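Local coordinates for virulence protein vsdE (Salmonella enterica, PDB 5LQ6), which acts as a cysteine hydrolase effector that suppresses host immune responses and contributes to bacterial virulence, at residues I15-I19 with K113-G117; L48-L53 with I87-D92; V132-L137 with P179-F183; N154-P158 with D185-T189. The protein carries 4 engineered substitutions. All blocks are in the same frame, centred on the assembly; numbering follows the deposited sequence.

Interaction 1: residues I15-I19 with K113-G117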
loop_
_atom_site.group_PDB
_atom_site.type_symbol
_atom_site.label_atom_id
_atom_site.label_comp_id
_atom_site.label_asym_id
_atom_site.label_seq_id
_atom_site.Cartn_x
_atom_site.Cartn_y
_atom_site.Cartn_z
ATOM N N ILE A 15 13.457 -11.646 -0.819
ATOM C CA ILE A 15 12.543 -11.580 0.339
ATOM C C ILE A 15 12.772 -12.760 1.280
ATOM O O ILE A 15 12.841 -12.641 2.496
ATOM C CB ILE A 15 11.046 -11.510 -0.104
ATOM C CG1 ILE A 15 10.838 -10.264 -0.973
ATOM C CG2 ILE A 15 10.121 -11.588 1.074
ATOM C CD1 ILE A 15 9.444 -10.186 -1.574
ATOM N N ILE A 16 12.859 -13.939 0.677
ATOM C CA ILE A 16 13.060 -15.163 1.446
ATOM C C ILE A 16 14.382 -15.126 2.200
ATOM O O ILE A 16 14.411 -15.460 3.386
ATOM C CB ILE A 16 12.984 -16.367 0.486
ATOM C CG1 ILE A 16 11.485 -16.646 0.196
ATOM C CG2 ILE A 16 13.659 -17.589 1.105
ATOM C CD1 ILE A 16 11.273 -17.494 -1.045
ATOM N N SER A 17 15.408 -14.616 1.574
ATOM C CA SER A 17 16.704 -14.524 2.238
ATOM C C SER A 17 16.632 -13.544 3.413
ATOM O O SER A 17 17.108 -13.813 4.505
ATOM C CB SER A 17 17.834 -14.208 1.284
ATOM O OG SER A 17 17.704 -13.005 0.607
ATOM N N ARG A 18 16.007 -12.396 3.177
ATOM C CA ARG A 18 15.924 -11.385 4.269
ATOM C C ARG A 18 15.111 -11.840 5.444
ATOM O O ARG A 18 15.505 -11.674 6.590
ATOM C CB ARG A 18 15.396 -10.070 3.698
ATOM C CG ARG A 18 16.355 -9.357 2.774
ATOM C CD ARG A 18 15.896 -7.963 2.362
ATOM N NE ARG A 18 14.719 -8.031 1.491
ATOM C CZ ARG A 18 14.741 -7.949 0.176
ATOM N NH1 ARG A 18 15.880 -7.821 -0.477
ATOM N NH2 ARG A 18 13.581 -7.990 -0.515
ATOM N N ILE A 19 13.951 -12.442 5.166
ATOM C CA ILE A 19 13.035 -12.842 6.203
ATOM C C ILE A 19 13.588 -13.971 7.090
ATOM O O ILE A 19 13.259 -14.099 8.267
ATOM C CB ILE A 19 11.656 -13.155 5.547
ATOM C CG1 ILE A 19 10.515 -12.794 6.451
ATOM C CG2 ILE A 19 11.603 -14.581 4.978
ATOM C CD1 ILE A 19 9.193 -12.989 5.740
ATOM N N LYS A 113 11.796 -3.102 4.585
ATOM C CA LYS A 113 13.114 -3.713 4.501
ATOM C C LYS A 113 13.002 -5.172 4.036
ATOM O O LYS A 113 13.789 -5.636 3.228
ATOM C CB LYS A 113 13.834 -3.600 5.834
ATOM C CG LYS A 113 14.448 -2.239 6.052
ATOM C CD LYS A 113 15.106 -2.082 7.415
ATOM C CE LYS A 113 15.595 -0.664 7.563
ATOM N NZ LYS A 113 16.359 -0.524 8.827
ATOM N N ILE A 114 11.990 -5.884 4.539
ATOM C CA ILE A 114 11.827 -7.298 4.142
ATOM C C ILE A 114 11.340 -7.418 2.692
ATOM O O ILE A 114 11.907 -8.132 1.917
ATOM C CB ILE A 114 10.854 -8.012 5.085
ATOM C CG1 ILE A 114 11.473 -8.056 6.490
ATOM C CG2 ILE A 114 10.468 -9.388 4.524
ATOM C CD1 ILE A 114 10.556 -8.660 7.517
ATOM N N ILE A 115 10.257 -6.705 2.349
ATOM C CA ILE A 115 9.638 -6.903 1.035
ATOM C C ILE A 115 10.418 -6.236 -0.086
ATOM O O ILE A 115 10.592 -6.801 -1.136
ATOM C CB ILE A 115 8.162 -6.470 1.067
ATOM C CG1 ILE A 115 7.372 -7.519 1.845
ATOM C CG2 ILE A 115 7.608 -6.322 -0.350
ATOM C CD1 ILE A 115 5.934 -7.149 2.104
ATOM N N PHE A 116 10.901 -5.022 0.141
ATOM C CA PHE A 116 11.575 -4.249 -0.908
ATOM C C PHE A 116 13.079 -4.191 -0.790
ATOM O O PHE A 116 13.748 -3.892 -1.787
ATOM C CB PHE A 116 11.011 -2.813 -0.996
ATOM C CG PHE A 116 9.504 -2.796 -1.162
ATOM C CD1 PHE A 116 8.945 -3.144 -2.370
ATOM C CD2 PHE A 116 8.687 -2.463 -0.066
ATOM C CE1 PHE A 116 7.525 -3.162 -2.492
ATOM C CE2 PHE A 116 7.304 -2.515 -0.208
ATOM C CZ PHE A 116 6.775 -2.866 -1.398
ATOM N N GLY A 117 13.611 -4.533 0.383
ATOM C CA GLY A 117 15.044 -4.490 0.607
ATOM C C GLY A 117 15.582 -3.175 1.093
ATOM O O GLY A 117 16.835 -3.017 1.243
#
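Ile-15 and Ile-115 mark the nearest backbone approach between helix 12-19 and the last turn of helix 108-116, their CA atoms 5.5 Å apart. Arg-18 supplies the polar link. Its chain bends at CG-CD (chi3 -68°), which turns the guanidinium side-on to the carbonyl of Ile-114: Arg-18 NE donates to Ile-114 O at 2.8 Å, and Arg-18 NH2 to Ile-114 O at 3.0 Å. The oxygen lies in the guanidinium plane, whereas both nitrogens stand above the carbonyl plane, on the same face. Two bonds thus grip one oxygen at a C-terminal helical turn, where a positive group is probably favoured. The guanidinium is also sandwiched: Gly-117 CA lies 3.4 Å over the centre of one face, and Ile-15 N sits off-centre over the other. Lacking a side chain, Gly-117, with its positive phi, lets the group lie flat against it. Beside this clamp, Ile-15 CG1 touches Ile-115 O at 3.5 Å. Ile-114, in one of its two conformers, packs against Ile-15 and Ile-19 at about right angles. Helix 29-38 packs on Ile-19 and Ile-114, helix 76-89 on Ile-15 and Ile-115, and strands 39-41 and 94-96 close the apolar side.

Interaction 2: residues L48-L53 with I87-D92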
loop_
_atom_site.group_PDB
_atom_site.type_symbol
_atom_site.label_atom_id
_atom_site.label_comp_id
_atom_site.label_asym_id
_atom_site.label_seq_id
_atom_site.Cartn_x
_atom_site.Cartn_y
_atom_site.Cartn_z
ATOM N N LEU A 48 0.919 -12.528 -16.373
ATOM C CA LEU A 48 0.956 -11.159 -15.875
ATOM C C LEU A 48 -0.367 -10.421 -16.066
ATOM O O LEU A 48 -1.115 -10.679 -17.016
ATOM C CB LEU A 48 2.086 -10.336 -16.546
ATOM C CG LEU A 48 3.496 -10.943 -16.624
ATOM C CD1 LEU A 48 4.497 -9.897 -17.098
ATOM C CD2 LEU A 48 3.939 -11.546 -15.291
ATOM N N TYR A 49 -0.642 -9.470 -15.176
ATOM C CA TYR A 49 -1.576 -8.412 -15.490
ATOM C C TYR A 49 -1.011 -7.504 -16.593
ATOM O O TYR A 49 0.216 -7.346 -16.744
ATOM C CB TYR A 49 -1.861 -7.569 -14.214
ATOM C CG TYR A 49 -2.661 -8.296 -13.213
ATOM C CD1 TYR A 49 -4.051 -8.270 -13.245
ATOM C CD2 TYR A 49 -2.063 -9.047 -12.210
ATOM C CE1 TYR A 49 -4.820 -8.957 -12.282
ATOM C CE2 TYR A 49 -2.812 -9.727 -11.277
ATOM C CZ TYR A 49 -4.191 -9.686 -11.301
ATOM O OH TYR A 49 -4.967 -10.366 -10.381
ATOM N N PRO A 50 -1.911 -6.828 -17.330
ATOM C CA PRO A 50 -1.475 -5.892 -18.358
ATOM C C PRO A 50 -0.642 -4.726 -17.836
ATOM O O PRO A 50 -0.744 -4.351 -16.658
ATOM C CB PRO A 50 -2.793 -5.353 -18.940
ATOM C CG PRO A 50 -3.826 -6.241 -18.472
ATOM C CD PRO A 50 -3.372 -6.859 -17.197
ATOM N N GLN A 51 0.160 -4.138 -18.697
ATOM C CA GLN A 51 0.912 -2.939 -18.371
ATOM C C GLN A 51 -0.000 -1.801 -17.977
ATOM O O GLN A 51 0.288 -1.096 -17.026
ATOM C CB GLN A 51 1.799 -2.481 -19.544
ATOM C CG GLN A 51 3.021 -3.360 -19.759
ATOM C CD GLN A 51 3.881 -3.493 -18.498
ATOM O OE1 GLN A 51 4.046 -2.522 -17.749
ATOM N NE2 GLN A 51 4.385 -4.698 -18.233
ATOM N N ASN A 52 -1.085 -1.614 -18.719
ATOM C CA ASN A 52 -2.095 -0.619 -18.370
ATOM C C ASN A 52 -3.217 -1.290 -17.578
ATOM O O ASN A 52 -4.063 -1.970 -18.139
ATOM C CB ASN A 52 -2.683 0.085 -19.596
ATOM C CG ASN A 52 -3.615 1.219 -19.188
ATOM O OD1 ASN A 52 -3.219 2.069 -18.421
ATOM N ND2 ASN A 52 -4.838 1.192 -19.633
ATOM N N LEU A 53 -3.196 -1.121 -16.266
ATOM C CA LEU A 53 -4.160 -1.774 -15.407
ATOM C C LEU A 53 -5.541 -1.189 -15.552
ATOM O O LEU A 53 -5.731 0.003 -15.815
ATOM C CB LEU A 53 -3.717 -1.673 -13.927
ATOM C CG LEU A 53 -2.490 -2.462 -13.563
ATOM C CD1 LEU A 53 -1.965 -2.090 -12.190
ATOM C CD2 LEU A 53 -2.681 -3.962 -13.627
ATOM N N ILE A 87 1.542 -5.015 -7.603
ATOM C CA ILE A 87 1.287 -4.082 -8.659
ATOM C C ILE A 87 2.559 -3.773 -9.437
ATOM O O ILE A 87 2.557 -3.769 -10.685
ATOM C CB ILE A 87 0.662 -2.762 -8.089
ATOM C CG1 ILE A 87 -0.736 -3.029 -7.614
ATOM C CG2 ILE A 87 0.689 -1.634 -9.134
ATOM C CD1 ILE A 87 -1.257 -1.947 -6.685
ATOM N N HIS A 88 3.675 -3.557 -8.731
ATOM C CA HIS A 88 4.925 -3.230 -9.375
ATOM C C HIS A 88 5.321 -4.350 -10.384
ATOM O O HIS A 88 5.808 -4.041 -11.461
ATOM C CB HIS A 88 6.021 -3.053 -8.334
ATOM C CG HIS A 88 7.333 -2.685 -8.939
ATOM N ND1 HIS A 88 7.636 -1.387 -9.291
ATOM C CD2 HIS A 88 8.409 -3.440 -9.272
ATOM C CE1 HIS A 88 8.856 -1.359 -9.810
ATOM N NE2 HIS A 88 9.332 -2.594 -9.831
ATOM N N HIS A 89 5.141 -5.593 -9.968
ATOM C CA HIS A 89 5.559 -6.753 -10.791
ATOM C C HIS A 89 4.478 -7.210 -11.714
ATOM O O HIS A 89 4.682 -8.164 -12.480
ATOM C CB HIS A 89 6.016 -7.853 -9.819
ATOM C CG HIS A 89 7.311 -7.534 -9.157
ATOM N ND1 HIS A 89 8.520 -7.543 -9.830
ATOM C CD2 HIS A 89 7.590 -7.103 -7.902
ATOM C CE1 HIS A 89 9.485 -7.159 -9.005
ATOM N NE2 HIS A 89 8.952 -6.900 -7.826
ATOM N N ARG A 90 3.329 -6.549 -11.689
ATOM C CA ARG A 90 2.168 -6.938 -12.473
ATOM C C ARG A 90 1.838 -8.396 -12.308
ATOM O O ARG A 90 1.469 -9.099 -13.269
ATOM C CB ARG A 90 2.359 -6.560 -13.967
ATOM C CG ARG A 90 2.418 -5.081 -14.243
ATOM C CD ARG A 90 1.097 -4.406 -13.854
ATOM N NE ARG A 90 0.935 -3.084 -14.415
ATOM C CZ ARG A 90 1.286 -1.945 -13.831
ATOM N NH1 ARG A 90 1.872 -1.937 -12.633
ATOM N NH2 ARG A 90 1.056 -0.780 -14.443
ATOM N N GLN A 91 1.905 -8.876 -11.074
ATOM C CA GLN A 91 1.650 -10.261 -10.795
ATOM C C GLN A 91 1.191 -10.479 -9.389
ATOM O O GLN A 91 1.680 -9.810 -8.478
ATOM C CB GLN A 91 2.932 -11.070 -11.078
ATOM C CG GLN A 91 2.731 -12.582 -10.984
ATOM C CD GLN A 91 3.988 -13.386 -11.391
ATOM O OE1 GLN A 91 4.893 -12.861 -12.062
ATOM N NE2 GLN A 91 4.034 -14.663 -10.988
ATOM N N ASP A 92 0.300 -11.449 -9.186
ATOM C CA ASP A 92 -0.181 -11.817 -7.868
ATOM C C ASP A 92 0.821 -12.739 -7.188
ATOM O O ASP A 92 0.753 -13.950 -7.355
ATOM C CB ASP A 92 -1.567 -12.472 -7.882
ATOM C CG ASP A 92 -2.681 -11.504 -8.206
ATOM O OD1 ASP A 92 -2.600 -10.305 -7.839
ATOM O OD2 ASP A 92 -3.692 -11.922 -8.822
#
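Arg-90 and Tyr-49 carry this contact, which joins the Schellman motif at the C-terminal end of helix 76-89 to the loop leading into helix 55-65. Arg-90, with positive phi, leaves the helix and sends its side chain along the loop, bent at chi2 (-63°). The guanidinium is ringed at its edges by carbonyls: Arg-90 NH2 donates to Gln-51 O at 2.7 Å and NE to Pro-50 O at 3.1 Å, both oxygens near its plane, while Arg-90 NH1 turns back to Ile-87 O at 2.8 Å. Three carbonyls from two parts of the chain therefore fix the rotation of the group. Leu-53 comes from the opposite direction, its CD1 lying 3.6 Å above the centre of one guanidinium face; the same methyl also reaches Ile-87 CG2. Tyr-49 is held at both ends. Its N donates to Arg-90 O at 2.9 Å, and its ring stands edge-on to the backbone of Arg-90 and to Asp-92. Ring and carboxylate planes are 71° apart, and Tyr-49 OH donates a short hydrogen bond to Asp-92 OD2 (2.5 Å), on the syn side and 27° out of the carboxylate plane. Asn-57 and Met-61 of helix 55-65 also touch Tyr-49. At the helix end, Ile-87 O accepts Arg-90 N and Arg-90 NH1 from opposite faces of its carbonyl plane.

Interaction 3: residues V132-L137 with P179-F183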
loop_
_atom_site.group_PDB
_atom_site.type_symbol
_atom_site.label_atom_id
_atom_site.label_comp_id
_atom_site.label_asym_id
_atom_site.label_seq_id
_atom_site.Cartn_x
_atom_site.Cartn_y
_atom_site.Cartn_z
ATOM N N VAL A 132 -3.470 14.449 -0.910
ATOM C CA VAL A 132 -2.864 13.206 -1.382
ATOM C C VAL A 132 -3.229 12.954 -2.842
ATOM O O VAL A 132 -2.337 12.659 -3.667
ATOM C CB VAL A 132 -3.290 12.035 -0.517
ATOM C CG1 VAL A 132 -2.847 10.710 -1.150
ATOM C CG2 VAL A 132 -2.723 12.135 0.903
ATOM N N GLU A 133 -4.509 13.064 -3.175
ATOM C CA GLU A 133 -4.921 12.841 -4.573
ATOM C C GLU A 133 -4.212 13.799 -5.528
ATOM O O GLU A 133 -3.714 13.406 -6.557
ATOM C CB GLU A 133 -6.449 12.974 -4.695
ATOM C CG GLU A 133 -6.978 12.785 -6.091
ATOM C CD GLU A 133 -8.439 13.176 -6.240
ATOM O OE1 GLU A 133 -8.820 14.273 -5.784
ATOM O OE2 GLU A 133 -9.211 12.370 -6.787
ATOM N N LYS A 134 -4.174 15.068 -5.168
ATOM C CA LYS A 134 -3.548 16.078 -6.030
ATOM C C LYS A 134 -2.072 15.800 -6.210
ATOM O O LYS A 134 -1.523 15.885 -7.336
ATOM C CB LYS A 134 -3.732 17.472 -5.377
ATOM C CG LYS A 134 -3.074 18.588 -6.171
ATOM C CD LYS A 134 -3.228 19.920 -5.466
ATOM C CE LYS A 134 -2.091 20.869 -5.841
ATOM N NZ LYS A 134 -2.361 22.284 -5.437
ATOM N N GLU A 135 -1.372 15.418 -5.147
ATOM C CA GLU A 135 0.052 15.153 -5.221
ATOM C C GLU A 135 0.332 13.961 -6.131
ATOM O O GLU A 135 1.277 13.959 -6.899
ATOM C CB GLU A 135 0.628 14.891 -3.831
ATOM C CG GLU A 135 2.066 14.420 -3.738
ATOM C CD GLU A 135 3.069 15.459 -4.222
ATOM O OE1 GLU A 135 2.704 16.663 -4.332
ATOM O OE2 GLU A 135 4.242 15.059 -4.482
ATOM N N ILE A 136 -0.506 12.923 -6.005
ATOM C CA ILE A 136 -0.342 11.743 -6.819
ATOM C C ILE A 136 -0.601 12.101 -8.281
ATOM O O ILE A 136 0.173 11.648 -9.163
ATOM C CB ILE A 136 -1.276 10.622 -6.341
ATOM C CG1 ILE A 136 -0.673 10.044 -5.065
ATOM C CG2 ILE A 136 -1.405 9.559 -7.430
ATOM C CD1 ILE A 136 -1.589 9.090 -4.341
ATOM N N LEU A 137 -1.674 12.855 -8.547
ATOM C CA LEU A 137 -1.911 13.273 -9.958
ATOM C C LEU A 137 -0.786 14.091 -10.503
ATOM O O LEU A 137 -0.447 13.982 -11.690
ATOM C CB LEU A 137 -3.237 13.950 -10.107
ATOM C CG LEU A 137 -4.459 13.060 -9.938
ATOM C CD1 LEU A 137 -5.729 13.906 -9.780
ATOM C CD2 LEU A 137 -4.549 11.996 -11.041
ATOM N N PRO A 179 -6.751 10.634 -16.484
ATOM C CA PRO A 179 -6.293 9.712 -15.414
ATOM C C PRO A 179 -6.936 10.102 -14.091
ATOM O O PRO A 179 -7.135 11.307 -13.805
ATOM C CB PRO A 179 -4.788 9.943 -15.392
ATOM C CG PRO A 179 -4.441 10.306 -16.837
ATOM C CD PRO A 179 -5.619 11.137 -17.294
ATOM N N TYR A 180 -7.271 9.098 -13.282
ATOM C CA TYR A 180 -7.843 9.353 -11.990
ATOM C C TYR A 180 -7.181 8.482 -10.957
ATOM O O TYR A 180 -6.646 7.411 -11.261
ATOM C CB TYR A 180 -9.374 9.156 -11.982
ATOM C CG TYR A 180 -9.848 7.772 -12.244
ATOM C CD1 TYR A 180 -10.011 6.854 -11.206
ATOM C CD2 TYR A 180 -10.188 7.337 -13.505
ATOM C CE1 TYR A 180 -10.444 5.580 -11.418
ATOM C CE2 TYR A 180 -10.616 6.049 -13.738
ATOM C CZ TYR A 180 -10.802 5.163 -12.701
ATOM O OH TYR A 180 -11.275 3.895 -12.917
ATOM N N VAL A 181 -7.231 8.946 -9.700
ATOM C CA VAL A 181 -6.693 8.151 -8.588
ATOM C C VAL A 181 -7.762 7.197 -8.058
ATOM O O VAL A 181 -8.850 7.619 -7.709
ATOM C CB VAL A 181 -6.238 9.057 -7.438
ATOM C CG1 VAL A 181 -5.693 8.260 -6.265
ATOM C CG2 VAL A 181 -5.185 10.005 -7.936
ATOM N N GLN A 182 -7.424 5.903 -8.067
ATOM C CA GLN A 182 -8.209 4.917 -7.383
ATOM C C GLN A 182 -7.551 4.559 -6.056
ATOM O O GLN A 182 -6.497 3.929 -6.044
ATOM C CB GLN A 182 -8.405 3.687 -8.232
ATOM C CG GLN A 182 -9.249 2.602 -7.598
ATOM C CD GLN A 182 -10.669 3.041 -7.399
ATOM O OE1 GLN A 182 -11.378 3.329 -8.404
ATOM N NE2 GLN A 182 -11.090 3.233 -6.152
ATOM N N PHE A 183 -8.187 4.947 -4.967
ATOM C CA PHE A 183 -7.777 4.426 -3.643
ATOM C C PHE A 183 -8.172 3.000 -3.527
ATOM O O PHE A 183 -9.251 2.585 -3.992
ATOM C CB PHE A 183 -8.312 5.319 -2.545
ATOM C CG PHE A 183 -7.685 6.692 -2.536
ATOM C CD1 PHE A 183 -6.399 6.860 -2.124
ATOM C CD2 PHE A 183 -8.383 7.828 -2.956
ATOM C CE1 PHE A 183 -5.778 8.117 -2.085
ATOM C CE2 PHE A 183 -7.764 9.064 -2.924
ATOM C CZ PHE A 183 -6.476 9.207 -2.491
HETATM O O HOH W 1 -8.715 11.404 -9.305
HETATM O O HOH W 2 -9.983 9.545 -5.938
#
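Val-181 projects from strand 180-184 into a groove between Glu-133, Ile-136 and Leu-137 of helix 129-143, part of the helix-on-sheet layer of a papain-like fold, consistent with membership of peptidase clan CA. The helix crosses the strand at 126°, with the two axes 8.7 Å apart. Apolar packing comes first. Val-181 CG2, standing anti to the carbonyl carbon, is the branch that enters: it meets Leu-137 CG at 3.7 Å, Ile-136 CG2 at 3.8 Å and the aliphatic Glu-133 CG at 3.8 Å. One turn earlier in the helix, Val-132 CG1 comes to the edge of the Phe-183 ring, 4.0 Å from Phe-183 CE1, while Val-181 CG1 of the same strand lies over a face of that ring. Ile-136 and Val-132 also reach strand 147-157, so the helix spans several strands. Polar contact is made through water. The Glu-133 chain is fully extended (chi1 179°, chi2 -169°) and carries its carboxylate past the valine to the outer edge of the strand. The inner edge is already engaged, with Tyr-180 and Gln-182 bonding to strand 163-172. Both backbone polar groups of Val-181 thus find a water: one water accepts from Val-181 N and another donates to Val-181 O. Each of them also donates to Glu-133 OE2, at 2.7 Å for the first and 3.0 Å for the second.

Interaction 4: residues N154-P158 with D185-T189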
loop_
_atom_site.group_PDB
_atom_site.type_symbol
_atom_site.label_atom_id
_atom_site.label_comp_id
_atom_site.label_asym_id
_atom_site.label_seq_id
_atom_site.Cartn_x
_atom_site.Cartn_y
_atom_site.Cartn_z
ATOM N N ASN A 154 -4.536 9.298 11.420
ATOM C CA ASN A 154 -5.757 9.320 12.261
ATOM C C ASN A 154 -6.946 8.775 11.520
ATOM O O ASN A 154 -8.040 9.323 11.499
ATOM C CB ASN A 154 -5.997 10.757 12.755
ATOM C CG ASN A 154 -5.055 11.143 13.913
ATOM O OD1 ASN A 154 -4.916 10.409 14.873
ATOM N ND2 ASN A 154 -4.417 12.278 13.799
ATOM N N TYR A 155 -6.715 7.630 10.895
ATOM C CA TYR A 155 -7.793 6.894 10.233
ATOM C C TYR A 155 -8.764 6.319 11.281
ATOM O O TYR A 155 -8.310 5.729 12.241
ATOM C CB TYR A 155 -7.178 5.741 9.440
ATOM C CG TYR A 155 -8.153 4.812 8.727
ATOM C CD1 TYR A 155 -8.647 5.103 7.479
ATOM C CD2 TYR A 155 -8.575 3.618 9.339
ATOM C CE1 TYR A 155 -9.523 4.224 6.831
ATOM C CE2 TYR A 155 -9.457 2.754 8.736
ATOM C CZ TYR A 155 -9.932 3.054 7.485
ATOM O OH TYR A 155 -10.830 2.198 6.848
ATOM N N ILE A 156 -10.075 6.481 11.076
ATOM C CA ILE A 156 -11.055 5.992 12.052
ATOM C C ILE A 156 -11.376 4.535 11.738
ATOM O O ILE A 156 -12.131 4.234 10.779
ATOM C CB ILE A 156 -12.275 6.919 12.051
ATOM C CG1 ILE A 156 -11.867 8.359 12.349
ATOM C CG2 ILE A 156 -13.346 6.360 12.995
ATOM C CD1 ILE A 156 -12.955 9.337 12.019
ATOM N N ALA A 157 -10.798 3.602 12.480
ATOM C CA ALA A 157 -11.055 2.202 12.323
ATOM C C ALA A 157 -12.246 1.819 13.218
ATOM O O ALA A 157 -12.460 2.471 14.280
ATOM C CB ALA A 157 -9.847 1.403 12.670
ATOM N N PRO A 158 -12.948 0.762 12.856
ATOM C CA PRO A 158 -14.073 0.361 13.723
ATOM C C PRO A 158 -13.628 0.031 15.118
ATOM O O PRO A 158 -12.559 -0.587 15.298
ATOM C CB PRO A 158 -14.659 -0.861 13.003
ATOM C CG PRO A 158 -14.280 -0.609 11.548
ATOM C CD PRO A 158 -12.895 -0.078 11.632
ATOM N N ASP A 185 -8.145 -0.118 -0.527
ATOM C CA ASP A 185 -7.922 -0.508 0.880
ATOM C C ASP A 185 -8.209 -1.977 0.976
ATOM O O ASP A 185 -9.358 -2.366 1.270
ATOM C CB ASP A 185 -8.715 0.357 1.859
ATOM C CG ASP A 185 -8.302 0.159 3.279
ATOM O OD1 ASP A 185 -7.650 -0.856 3.570
ATOM O OD2 ASP A 185 -8.589 1.048 4.105
ATOM N N SER A 186 -7.194 -2.826 0.773
ATOM C CA SER A 186 -7.383 -4.271 0.763
ATOM C C SER A 186 -7.737 -4.795 2.143
ATOM O O SER A 186 -8.306 -5.901 2.265
ATOM C CB SER A 186 -6.185 -4.984 0.210
ATOM O OG SER A 186 -5.027 -4.790 1.043
ATOM N N TRP A 187 -7.449 -4.028 3.179
ATOM C CA TRP A 187 -7.851 -4.365 4.563
ATOM C C TRP A 187 -9.329 -4.190 4.810
ATOM O O TRP A 187 -9.960 -4.920 5.612
ATOM C CB TRP A 187 -7.020 -3.511 5.518
ATOM C CG TRP A 187 -7.339 -3.621 6.955
ATOM C CD1 TRP A 187 -6.778 -4.503 7.818
ATOM C CD2 TRP A 187 -8.269 -2.855 7.679
ATOM N NE1 TRP A 187 -7.324 -4.329 9.068
ATOM C CE2 TRP A 187 -8.212 -3.292 9.024
ATOM C CE3 TRP A 187 -9.102 -1.790 7.357
ATOM C CZ2 TRP A 187 -9.014 -2.721 10.025
ATOM C CZ3 TRP A 187 -9.909 -1.207 8.387
ATOM C CH2 TRP A 187 -9.860 -1.707 9.674
ATOM N N LYS A 188 -9.933 -3.185 4.182
ATOM C CA LYS A 188 -11.321 -2.800 4.421
ATOM C C LYS A 188 -12.187 -3.619 3.474
ATOM O O LYS A 188 -12.581 -3.138 2.403
ATOM C CB LYS A 188 -11.502 -1.277 4.206
ATOM C CG LYS A 188 -12.891 -0.713 4.545
ATOM C CD LYS A 188 -13.167 -0.519 6.024
ATOM C CE LYS A 188 -14.501 0.164 6.200
ATOM N NZ LYS A 188 -14.897 0.380 7.626
ATOM N N THR A 189 -12.478 -4.861 3.863
ATOM C CA THR A 189 -13.064 -5.798 2.935
ATOM C C THR A 189 -14.516 -5.452 2.601
ATOM O O THR A 189 -15.002 -5.913 1.579
ATOM C CB THR A 189 -12.976 -7.212 3.453
ATOM O OG1 THR A 189 -13.550 -7.205 4.751
ATOM C CG2 THR A 189 -11.533 -7.703 3.497
HETATM O O HOH W 3 -10.849 2.543 4.200
HETATM O O HOH W 4 -12.784 2.005 8.781
#
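Tyr-155 and Trp-187 meet beside the putative Cys-His-Asp triad of a papain-like fold, Cys-76, His-165 and Asp-185, joining the end of strand 147-157 to the type I beta turn 185-188. The close-packed part is aromatic. Tyr-155, with CG anti to the backbone N (chi1 177°), extends toward the turn, and the two side chains cross so that Tyr-155 CE2 is 4.0 Å from Trp-187 CZ3. Trp-187 presents the edge of its indole: Pro-158 CD arrives near the ring plane at 4.0 Å from Trp-187 CH2, and Ala-157 CB approaches obliquely. His-165 adjoins these groups, stacked on Tyr-155, edge-to-face with Trp-187 and hydrogen-bonded to Asp-185 OD2; the contact therefore probably helps to position it. Asp-185 OD1 receives weak bonds from the backbone N atoms of Trp-187 and Lys-188. On the looser, hydrated side the polar groups are linked through water. Tyr-155 OH is 3.7 Å from Asp-185 OD2, and one water joins them, donating to the carboxylate oxygen at 2.7 Å. The Lys-188 chain, bent at chi2 (78°), passes the hydroxyl and has its side chain about 4 Å at nearest from a bound sodium ion. A second water, 2.8 Å from Tyr-155 OH, accepts from Lys-188 NZ at 2.9 Å and donates to Ile-156 O.

From the N terminus, interaction 1 closes the longest loop, bringing helix 108-116 back against helix 12-19. Interaction 2 lies wholly within that loop, tying the approach to helix 55-65 to the end of helix 76-89; the two centres are 20 Å apart. Both close before the four-stranded antiparallel sheet begins. Interactions 3 and 4 then cross: helix 129-143, strand 147-157, strand 180-184 and the following turn enter in alternation, and both contacts reach that same sheet. Interaction 1 lies on the opposite side of the chain's centre from both. Together, the first pair joins helices of the N-terminal half and the second pair fastens helix and turn to the sheet.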